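Local coordinates for protein Ddb_g0293866 (Dictyostelium discoideum, PDB 5LW6) that binds ADP-ribose through its macrodomain, the part crystallised here, within a longer protein possibly linked to sensing of DNA damage, at residues Y42-L56 with E83-K97. Sequence-based numbering, arbitrary orientation.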
ATOM      1  N   TYR A  42       6.352  -5.917  13.958  1.00 14.38           N
ATOM      2  CA  TYR A  42       6.268  -4.513  14.202  1.00 12.93           C
ATOM      3  C   TYR A  42       7.281  -4.091  15.239  1.00 15.19           C
ATOM      4  O   TYR A  42       7.638  -4.857  16.117  1.00 13.69           O
ATOM      5  CB  TYR A  42       4.859  -4.113  14.603  1.00 13.09           C
ATOM      6  CG  TYR A  42       3.791  -4.412  13.588  1.00 11.46           C
ATOM      7  CD1 TYR A  42       4.102  -4.562  12.226  1.00 12.04           C
ATOM      8  CD2 TYR A  42       2.445  -4.430  13.957  1.00 10.70           C
ATOM      9  CE1 TYR A  42       3.121  -4.797  11.288  1.00 12.38           C
ATOM     10  CE2 TYR A  42       1.437  -4.693  13.018  1.00 10.74           C
ATOM     11  CZ  TYR A  42       1.786  -4.882  11.688  1.00 11.95           C
ATOM     12  OH  TYR A  42       0.797  -5.123  10.777  1.00 10.99           O
ATOM     13  N   ARG A  43       7.744  -2.847  15.180  1.00 16.00           N
ATOM     14  CA  ARG A  43       8.825  -2.336  16.072  1.00 18.93           C
ATOM     15  C   ARG A  43       8.479  -0.931  16.557  1.00 16.70           C
ATOM     16  O   ARG A  43       8.334  -0.067  15.737  1.00 17.35           O
ATOM     17  CB  ARG A  43      10.153  -2.259  15.292  1.00 25.61           C
ATOM     18  CG  ARG A  43      10.706  -3.632  14.944  1.00 36.03           C
ATOM     19  CD  ARG A  43      12.176  -3.582  14.529  1.00 51.29           C
ATOM     20  NE  ARG A  43      12.706  -4.951  14.457  1.00 69.37           N
ATOM     21  CZ  ARG A  43      13.874  -5.302  13.909  1.00 84.37           C
ATOM     22  NH1 ARG A  43      14.672  -4.393  13.338  1.00 87.49           N
ATOM     23  NH2 ARG A  43      14.246  -6.593  13.906  1.00 88.01           N
ATOM     24  N   LYS A  44       8.334  -0.786  17.857  1.00 18.85           N
ATOM     25  CA  LYS A  44       8.015   0.512  18.495  1.00 21.33           C
ATOM     26  C   LYS A  44       9.267   1.371  18.462  1.00 21.96           C
ATOM     27  O   LYS A  44      10.419   0.887  18.728  1.00 19.27           O
ATOM     28  CB  LYS A  44       7.565   0.397  19.956  1.00 22.55           C
ATOM     29  CG  LYS A  44       6.297  -0.428  20.151  1.00 28.54           C
ATOM     30  CD  LYS A  44       5.686  -0.206  21.560  1.00 32.82           C
ATOM     31  CE  LYS A  44       4.468  -1.120  21.773  1.00 36.61           C
ATOM     32  NZ  LYS A  44       4.925  -2.479  22.136  1.00 41.96           N
ATOM     33  N   LYS A  45       9.044   2.619  18.112  1.00 20.03           N
ATOM     34  CA  LYS A  45      10.085   3.668  18.093  1.00 19.60           C
ATOM     35  C   LYS A  45       9.527   4.940  18.650  1.00 20.79           C
ATOM     36  O   LYS A  45       8.722   5.620  17.980  1.00 22.38           O
ATOM     37  CB  LYS A  45      10.578   3.958  16.682  1.00 23.45           C
ATOM     38  CG  LYS A  45      11.125   2.771  15.965  1.00 26.87           C
ATOM     39  CD  LYS A  45      11.496   3.146  14.524  1.00 31.31           C
ATOM     40  CE  LYS A  45      11.947   1.899  13.757  1.00 35.49           C
ATOM     41  NZ  LYS A  45      12.551   2.260  12.436  1.00 39.56           N
ATOM     42  N   ARG A  46      10.001   5.360  19.812  1.00 17.88           N
ATOM     43  CA  ARG A  46       9.403   6.560  20.406  1.00 18.51           C
ATOM     44  C   ARG A  46      10.099   7.802  19.916  1.00 18.07           C
ATOM     45  O   ARG A  46       9.466   8.798  19.597  1.00 18.70           O
ATOM     46  CB  ARG A  46       9.397   6.493  21.934  1.00 22.69           C
ATOM     47  CG  ARG A  46       8.231   5.657  22.474  1.00 32.12           C
ATOM     48  CD  ARG A  46       6.815   6.242  22.208  1.00 33.93           C
ATOM     49  NE  ARG A  46       6.511   7.470  22.964  1.00 36.55           N
ATOM     50  CZ  ARG A  46       6.023   7.516  24.207  1.00 40.06           C
ATOM     51  NH1 ARG A  46       5.776   6.385  24.883  1.00 41.13           N
ATOM     52  NH2 ARG A  46       5.770   8.692  24.772  1.00 40.05           N
ATOM     53  N   LEU A  47      11.419   7.745  19.835  1.00 14.59           N
ATOM     54  CA  LEU A  47      12.220   8.844  19.291  1.00 14.28           C
ATOM     55  C   LEU A  47      12.552   8.399  17.857  1.00 15.21           C
ATOM     56  O   LEU A  47      12.930   7.276  17.624  1.00 15.02           O
ATOM     57  CB  LEU A  47      13.509   8.992  20.103  1.00 15.28           C
ATOM     58  CG  LEU A  47      13.302   9.413  21.583  1.00 16.96           C
ATOM     59  CD1 LEU A  47      14.622   9.290  22.310  1.00 17.24           C
ATOM     60  CD2 LEU A  47      12.796  10.841  21.618  1.00 18.95           C
ATOM     61  N   THR A  48      12.374   9.280  16.907  1.00 16.18           N
ATOM     62  CA  THR A  48      12.582   8.985  15.486  1.00 18.80           C
ATOM     63  C   THR A  48      13.304  10.150  14.789  1.00 17.70           C
ATOM     64  O   THR A  48      13.439  11.241  15.302  1.00 18.94           O
ATOM     65  CB  THR A  48      11.259   8.769  14.735  1.00 21.36           C
ATOM     66  OG1 THR A  48      10.460   9.964  14.810  1.00 23.14           O
ATOM     67  CG2 THR A  48      10.484   7.529  15.295  1.00 23.07           C
ATOM     68  N   ASP A  49      13.878   9.824  13.666  1.00 17.27           N
ATOM     69  CA  ASP A  49      14.483  10.796  12.759  1.00 16.75           C
ATOM     70  C   ASP A  49      13.369  11.353  11.886  1.00 15.62           C
ATOM     71  O   ASP A  49      12.618  10.581  11.268  1.00 15.66           O
ATOM     72  CB  ASP A  49      15.480  10.060  11.908  1.00 17.69           C
ATOM     73  CG  ASP A  49      16.245  10.974  10.947  1.00 21.90           C
ATOM     74  OD1 ASP A  49      15.879  12.165  10.738  1.00 21.54           O
ATOM     75  OD2 ASP A  49      17.259  10.453  10.417  1.00 25.57           O
ATOM     76  N   ALA A  50      13.235  12.655  11.857  1.00 16.11           N
ATOM     77  CA  ALA A  50      12.177  13.271  11.032  1.00 17.38           C
ATOM     78  C   ALA A  50      12.278  12.920   9.563  1.00 17.76           C
ATOM     79  O   ALA A  50      11.298  12.935   8.831  1.00 18.12           O
ATOM     80  CB  ALA A  50      12.251  14.757  11.176  1.00 18.27           C
ATOM     81  N   LEU A  51      13.466  12.664   9.083  1.00 18.15           N
ATOM     82  CA  LEU A  51      13.646  12.213   7.734  1.00 19.58           C
ATOM     83  C   LEU A  51      13.196  10.780   7.451  1.00 19.00           C
ATOM     84  O   LEU A  51      13.154  10.365   6.282  1.00 20.51           O
ATOM     85  CB  LEU A  51      15.099  12.361   7.349  1.00 21.45           C
ATOM     86  CG  LEU A  51      15.691  13.762   7.425  1.00 26.36           C
ATOM     87  CD1 LEU A  51      17.161  13.697   6.998  1.00 27.33           C
ATOM     88  CD2 LEU A  51      14.919  14.812   6.633  1.00 27.21           C
ATOM     89  N   LYS A  52      12.919  10.007   8.504  1.00 15.04           N
ATOM     90  CA  LYS A  52      12.508   8.647   8.416  1.00 17.84           C
ATOM     91  C   LYS A  52      11.059   8.494   8.907  1.00 15.52           C
ATOM     92  O   LYS A  52      10.639   7.429   9.340  1.00 15.93           O
ATOM     93  CB  LYS A  52      13.472   7.759   9.154  1.00 21.77           C
ATOM     94  CG  LYS A  52      14.817   7.755   8.442  1.00 26.01           C
ATOM     95  CD  LYS A  52      15.851   7.030   9.238  1.00 33.98           C
ATOM     96  CE  LYS A  52      17.101   6.823   8.382  1.00 36.67           C
ATOM     97  NZ  LYS A  52      18.360   6.855   9.211  1.00 38.94           N
ATOM     98  N   GLU A  53      10.302   9.580   8.883  1.00 15.69           N
ATOM     99  CA  GLU A  53       8.913   9.569   9.388  1.00 15.44           C
ATOM    100  C   GLU A  53       8.075   8.463   8.668  1.00 13.40           C
ATOM    101  O   GLU A  53       8.216   8.276   7.444  1.00 12.91           O
ATOM    102  CB  GLU A  53       8.220  10.903   9.248  1.00 19.15           C
ATOM    103  CG  GLU A  53       7.552  11.141   7.967  1.00 27.67           C
ATOM    104  CD  GLU A  53       6.573  12.335   7.892  1.00 30.51           C
ATOM    105  OE1 GLU A  53       6.340  13.082   8.887  1.00 34.05           O
ATOM    106  OE2 GLU A  53       6.013  12.481   6.794  1.00 27.60           O
ATOM    107  N   ARG A  54       7.276   7.739   9.457  1.00 12.00           N
ATOM    108  CA  ARG A  54       6.474   6.619   8.945  1.00 11.23           C
ATOM    109  C   ARG A  54       5.167   7.151   8.360  1.00 10.57           C
ATOM    110  O   ARG A  54       4.063   6.866   8.867  1.00 10.56           O
ATOM    111  CB  ARG A  54       6.286   5.601  10.003  1.00 12.70           C
ATOM    112  CG  ARG A  54       7.527   4.784  10.271  1.00 13.02           C
ATOM    113  CD  ARG A  54       7.378   3.840  11.476  1.00 14.87           C
ATOM    114  NE  ARG A  54       7.248   4.606  12.664  1.00 13.28           N
ATOM    115  CZ  ARG A  54       7.162   4.094  13.874  1.00 15.15           C
ATOM    116  NH1 ARG A  54       7.154   2.773  14.022  1.00 15.32           N
ATOM    117  NH2 ARG A  54       7.126   4.907  14.928  1.00 16.24           N
ATOM    118  N   SER A  55       5.251   7.897   7.242  1.00  9.99           N
ATOM    119  CA  SER A  55       4.055   8.495   6.633  1.00  9.84           C
ATOM    120  C   SER A  55       3.843   7.662   5.343  1.00 10.14           C
ATOM    121  O   SER A  55       4.696   7.696   4.469  1.00 10.57           O
ATOM    122  CB  SER A  55       4.195   9.959   6.275  1.00 10.79           C
ATOM    123  OG  SER A  55       5.424  10.296   5.691  1.00 11.66           O
ATOM    124  N   LEU A  56       2.761   6.925   5.268  1.00  9.80           N
ATOM    125  CA  LEU A  56       2.468   5.975   4.177  1.00  9.95           C
ATOM    126  C   LEU A  56       1.158   6.281   3.515  1.00 10.28           C
ATOM    127  O   LEU A  56       0.146   6.304   4.181  1.00 10.70           O
ATOM    128  CB  LEU A  56       2.379   4.551   4.693  1.00 10.20           C
ATOM    129  CG  LEU A  56       1.984   3.485   3.676  1.00 10.02           C
ATOM    130  CD1 LEU A  56       3.009   3.272   2.587  1.00 10.58           C
ATOM    131  CD2 LEU A  56       1.695   2.232   4.489  1.00  9.94           C
ATOM    132  N   GLU A  83      -4.838  -2.845  14.352  1.00 10.55           N
ATOM    133  CA  GLU A  83      -3.845  -3.636  14.987  1.00 10.77           C
ATOM    134  C   GLU A  83      -2.487  -2.910  15.014  1.00 10.88           C
ATOM    135  O   GLU A  83      -1.828  -2.817  16.074  1.00 10.89           O
ATOM    136  CB  GLU A  83      -3.719  -4.987  14.318  1.00 11.08           C
ATOM    137  CG  GLU A  83      -2.700  -5.959  14.894  1.00 11.46           C
ATOM    138  CD  GLU A  83      -2.589  -7.258  14.086  1.00 13.47           C
ATOM    139  OE1 GLU A  83      -2.396  -7.152  12.839  1.00 14.24           O
ATOM    140  OE2 GLU A  83      -2.676  -8.393  14.668  1.00 15.04           O
ATOM    141  N   TYR A  84      -2.100  -2.398  13.867  1.00 10.25           N
ATOM    142  CA  TYR A  84      -0.841  -1.667  13.739  1.00  9.46           C
ATOM    143  C   TYR A  84      -0.882  -0.395  14.587  1.00  9.45           C
ATOM    144  O   TYR A  84       0.047  -0.138  15.399  1.00 11.13           O
ATOM    145  CB  TYR A  84      -0.643  -1.349  12.262  1.00  8.76           C
ATOM    146  CG  TYR A  84       0.646  -0.526  11.992  1.00  8.16           C
ATOM    147  CD1 TYR A  84       1.887  -1.170  11.914  1.00  9.32           C
ATOM    148  CD2 TYR A  84       0.618   0.836  11.862  1.00  9.91           C
ATOM    149  CE1 TYR A  84       3.054  -0.447  11.673  1.00  9.70           C
ATOM    150  CE2 TYR A  84       1.784   1.580  11.638  1.00 10.69           C
ATOM    151  CZ  TYR A  84       2.991   0.950  11.576  1.00 10.76           C
ATOM    152  OH  TYR A  84       4.103   1.770  11.386  1.00 11.94           O
ATOM    153  N   LEU A  85      -1.943   0.408  14.468  1.00 10.80           N
ATOM    154  CA  LEU A  85      -1.988   1.711  15.207  1.00 10.60           C
ATOM    155  C   LEU A  85      -2.037   1.522  16.738  1.00 11.29           C
ATOM    156  O   LEU A  85      -1.453   2.287  17.488  1.00 12.35           O
ATOM    157  CB  LEU A  85      -3.083   2.595  14.687  1.00 11.78           C
ATOM    158  CG  LEU A  85      -2.905   3.114  13.247  1.00 12.09           C
ATOM    159  CD1 LEU A  85      -4.165   3.887  12.831  1.00 14.37           C
ATOM    160  CD2 LEU A  85      -1.702   4.014  13.149  1.00 12.85           C
ATOM    161  N   HIS A  86      -2.762   0.528  17.202  1.00 12.54           N
ATOM    162  CA  HIS A  86      -2.838   0.242  18.647  1.00 15.64           C
ATOM    163  C   HIS A  86      -1.530  -0.214  19.154  1.00 14.82           C
ATOM    164  O   HIS A  86      -1.119   0.200  20.233  1.00 15.18           O
ATOM    165  CB  HIS A  86      -3.895  -0.839  18.919  1.00 17.97           C
ATOM    166  CG  HIS A  86      -5.291  -0.301  18.855  1.00 25.42           C
ATOM    167  ND1 HIS A  86      -6.391  -1.077  18.541  1.00 31.88           N
ATOM    168  CD2 HIS A  86      -5.758   0.950  19.029  1.00 33.06           C
ATOM    169  CE1 HIS A  86      -7.480  -0.326  18.556  1.00 35.01           C
ATOM    170  NE2 HIS A  86      -7.118   0.916  18.819  1.00 32.41           N
ATOM    171  N   PHE A  87      -0.858  -1.082  18.426  1.00 12.62           N
ATOM    172  CA  PHE A  87       0.449  -1.535  18.807  1.00 13.92           C
ATOM    173  C   PHE A  87       1.386  -0.328  18.972  1.00 15.78           C
ATOM    174  O   PHE A  87       2.272  -0.321  19.881  1.00 15.18           O
ATOM    175  CB  PHE A  87       0.998  -2.475  17.775  1.00 14.32           C
ATOM    176  CG  PHE A  87       2.330  -3.035  18.074  1.00 17.00           C
ATOM    177  CD1 PHE A  87       2.458  -4.181  18.810  1.00 18.28           C
ATOM    178  CD2 PHE A  87       3.508  -2.412  17.569  1.00 16.80           C
ATOM    179  CE1 PHE A  87       3.736  -4.679  19.072  1.00 20.39           C
ATOM    180  CE2 PHE A  87       4.771  -2.936  17.829  1.00 19.74           C
ATOM    181  CZ  PHE A  87       4.869  -4.090  18.556  1.00 19.50           C
ATOM    182  N   HIS A  88       1.257   0.637  18.063  1.00 14.27           N
ATOM    183  CA  HIS A  88       2.059   1.827  18.032  1.00 14.70           C
ATOM    184  C   HIS A  88       1.395   3.021  18.662  1.00 14.76           C
ATOM    185  O   HIS A  88       1.591   4.157  18.204  1.00 14.78           O
ATOM    186  CB  HIS A  88       2.367   2.149  16.572  1.00 14.03           C
ATOM    187  CG  HIS A  88       3.316   1.199  15.937  1.00 13.23           C
ATOM    188  ND1 HIS A  88       4.611   1.061  16.344  1.00 14.97           N
ATOM    189  CD2 HIS A  88       3.193   0.400  14.860  1.00 15.37           C
ATOM    190  CE1 HIS A  88       5.262   0.222  15.544  1.00 15.11           C
ATOM    191  NE2 HIS A  88       4.408  -0.223  14.660  1.00 14.11           N
ATOM    192  N   GLU A  89       0.582   2.804  19.705  1.00 17.59           N
ATOM    193  CA  GLU A  89      -0.012   3.895  20.449  1.00 20.97           C
ATOM    194  C   GLU A  89       1.130   4.900  20.882  1.00 23.26           C
ATOM    195  O   GLU A  89       2.206   4.510  21.290  1.00 23.86           O
ATOM    196  CB  GLU A  89      -0.756   3.375  21.695  1.00 24.45           C
ATOM    197  CG  GLU A  89       0.164   2.695  22.706  1.00 30.32           C
ATOM    198  CD  GLU A  89      -0.415   2.605  24.162  1.00 40.83           C
ATOM    199  OE1 GLU A  89      -1.636   2.868  24.364  1.00 45.17           O
ATOM    200  OE2 GLU A  89       0.354   2.244  25.088  1.00 41.11           O
ATOM    201  N   LYS A  90       0.882   6.173  20.784  1.00 26.79           N
ATOM    202  CA  LYS A  90       1.887   7.146  21.260  1.00 24.66           C
ATOM    203  C   LYS A  90       3.043   7.386  20.307  1.00 24.88           C
ATOM    204  O   LYS A  90       3.947   8.086  20.683  1.00 25.41           O
ATOM    205  CB  LYS A  90       2.532   6.745  22.593  1.00 26.69           C
ATOM    206  CG  LYS A  90       1.549   6.529  23.739  1.00 28.76           C
ATOM    207  CD  LYS A  90       2.230   6.268  25.086  1.00 32.08           C
ATOM    208  CE  LYS A  90       1.131   6.187  26.134  1.00 34.58           C
ATOM    209  NZ  LYS A  90       1.583   5.905  27.526  1.00 38.32           N
ATOM    210  N   GLU A  91       3.067   6.777  19.125  1.00 19.54           N
ATOM    211  CA  GLU A  91       4.119   7.055  18.150  1.00 18.70           C
ATOM    212  C   GLU A  91       3.559   8.030  17.152  1.00 21.12           C
ATOM    213  O   GLU A  91       2.897   7.649  16.192  1.00 19.59           O
ATOM    214  CB  GLU A  91       4.580   5.767  17.507  1.00 16.61           C
ATOM    215  CG  GLU A  91       5.421   4.960  18.487  1.00 17.63           C
ATOM    216  CD  GLU A  91       5.702   3.543  18.063  1.00 19.04           C
ATOM    217  OE1 GLU A  91       5.162   2.581  18.669  1.00 22.24           O
ATOM    218  OE2 GLU A  91       6.519   3.349  17.146  1.00 18.40           O
ATOM    219  N   ASP A  92       3.823   9.309  17.349  1.00 19.99           N
ATOM    220  CA  ASP A  92       3.158  10.329  16.556  1.00 21.63           C
ATOM    221  C   ASP A  92       3.804  10.578  15.208  1.00 20.50           C
ATOM    222  O   ASP A  92       3.318  11.370  14.487  1.00 19.37           O
ATOM    223  CB  ASP A  92       3.175  11.645  17.352  1.00 28.74           C
ATOM    224  CG  ASP A  92       2.545  11.502  18.751  1.00 39.52           C
ATOM    225  OD1 ASP A  92       1.667  10.610  18.924  1.00 46.27           O
ATOM    226  OD2 ASP A  92       2.921  12.315  19.670  1.00 45.66           O
ATOM    227  N   ASP A  93       4.900   9.885  14.835  1.00 17.60           N
ATOM    228  CA  ASP A  93       5.448  10.046  13.498  1.00 16.86           C
ATOM    229  C   ASP A  93       4.628   9.339  12.390  1.00 16.38           C
ATOM    230  O   ASP A  93       4.812   9.606  11.203  1.00 18.39           O
ATOM    231  CB  ASP A  93       6.907   9.574  13.380  1.00 17.26           C
ATOM    232  CG  ASP A  93       7.048   8.101  13.527  1.00 18.36           C
ATOM    233  OD1 ASP A  93       6.727   7.594  14.621  1.00 17.78           O
ATOM    234  OD2 ASP A  93       7.516   7.439  12.545  1.00 18.22           O
ATOM    235  N   ILE A  94       3.802   8.387  12.803  1.00 14.27           N
ATOM    236  CA  ILE A  94       3.064   7.545  11.922  1.00 12.11           C
ATOM    237  C   ILE A  94       1.889   8.308  11.383  1.00 12.51           C
ATOM    238  O   ILE A  94       1.122   8.980  12.090  1.00 11.54           O
ATOM    239  CB  ILE A  94       2.561   6.311  12.698  1.00 12.59           C
ATOM    240  CG1 ILE A  94       3.712   5.407  13.078  1.00 13.24           C
ATOM    241  CG2 ILE A  94       1.597   5.567  11.824  1.00 13.17           C
ATOM    242  CD1 ILE A  94       3.387   4.348  14.103  1.00 14.28           C
ATOM    243  N   LYS A  95       1.747   8.274  10.068  1.00 12.55           N
ATOM    244  CA  LYS A  95       0.622   8.852   9.377  1.00 14.71           C
ATOM    245  C   LYS A  95       0.237   7.875   8.286  1.00 14.40           C
ATOM    246  O   LYS A  95       1.085   7.511   7.443  1.00 15.60           O
ATOM    247  CB  LYS A  95       1.012  10.216   8.802  1.00 18.63           C
ATOM    248  CG  LYS A  95      -0.132  10.986   8.333  1.00 26.23           C
ATOM    249  CD  LYS A  95       0.227  12.496   8.240  1.00 32.72           C
ATOM    250  CE  LYS A  95       1.687  12.812   7.857  1.00 34.67           C
ATOM    251  NZ  LYS A  95       1.855  13.434   6.488  1.00 37.64           N
ATOM    252  N   LEU A  96      -1.021   7.457   8.303  1.00 11.94           N
ATOM    253  CA  LEU A  96      -1.527   6.473   7.321  1.00 11.16           C
ATOM    254  C   LEU A  96      -2.614   7.134   6.504  1.00 11.69           C
ATOM    255  O   LEU A  96      -3.567   7.745   7.085  1.00 12.53           O
ATOM    256  CB  LEU A  96      -2.072   5.217   8.014  1.00 11.23           C
ATOM    257  CG  LEU A  96      -1.119   4.367   8.845  1.00 11.28           C
ATOM    258  CD1 LEU A  96      -1.818   3.145   9.412  1.00 12.19           C
ATOM    259  CD2 LEU A  96       0.103   3.994   8.069  1.00 11.53           C
ATOM    260  N   LYS A  97      -2.468   7.122   5.191  1.00 10.42           N
ATOM    261  CA  LYS A  97      -3.448   7.688   4.289  1.00 11.22           C
ATOM    262  C   LYS A  97      -3.834   6.653   3.320  1.00 12.34           C
ATOM    263  O   LYS A  97      -3.036   6.252   2.462  1.00 12.13           O
ATOM    264  CB  LYS A  97      -2.924   8.932   3.562  1.00 13.42           C
ATOM    265  CG  LYS A  97      -2.513  10.006   4.578  1.00 14.60           C
ATOM    266  CD  LYS A  97      -2.364  11.384   3.947  1.00 17.94           C
ATOM    267  CE  LYS A  97      -1.989  12.432   5.008  1.00 23.24           C
ATOM    268  NZ  LYS A  97      -1.709  13.709   4.303  1.00 27.32           N
TER
HETATM  269  O   HOH W   1      -1.627  -5.112  11.494  1.00 12.62           O
HETATM  270  O   HOH W   2       7.302   7.991  17.282  1.00 20.68           O
HETATM  271  O   HOH W   3      10.115   6.906  12.123  1.00 24.35           O
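R54 holds D93 side-on: NE donates to OD2 at 2.8 Å and NH2 to OD1 at 2.7 Å, each carboxylate oxygen using its syn lone pair and lying in the guanidinium plane. D93 OD2 also takes the backbone N of R54 on its anti side. R54 NH2 donates a second time, to E91 OE2 (2.8 Å), and K45 N meets that oxygen from the opposite face of the carboxylate with a nearly straight bond (173°). I94 CG1 covers one face of the guanidinium. In the second shell, H88 ND1 donates to E91 OE1 within its own ring plane, so that both oxygens of E91 are engaged, while D253 of helix 237-253 binds H88 NE2, R54 NH1 and Y84 OH. Beside this network the edge of Y84 stands over the face of Y42, planes 86° apart, and Y42 in turn points its edge at F87. K44, bent at its last torsion (80°), brings NZ over F87, 4.2 Å from the ring centroid, a cation-pi contact. Beyond R54 the chains become parallel strands, L56 N bonding K95 O (2.8 Å). Within this beta-alpha-beta unit, the loop entering strand 55-59 lies against the C-terminal end of helix 70-87 and the turns leading into strand 95-101; helix 237-253 packs on Y42 and Y84.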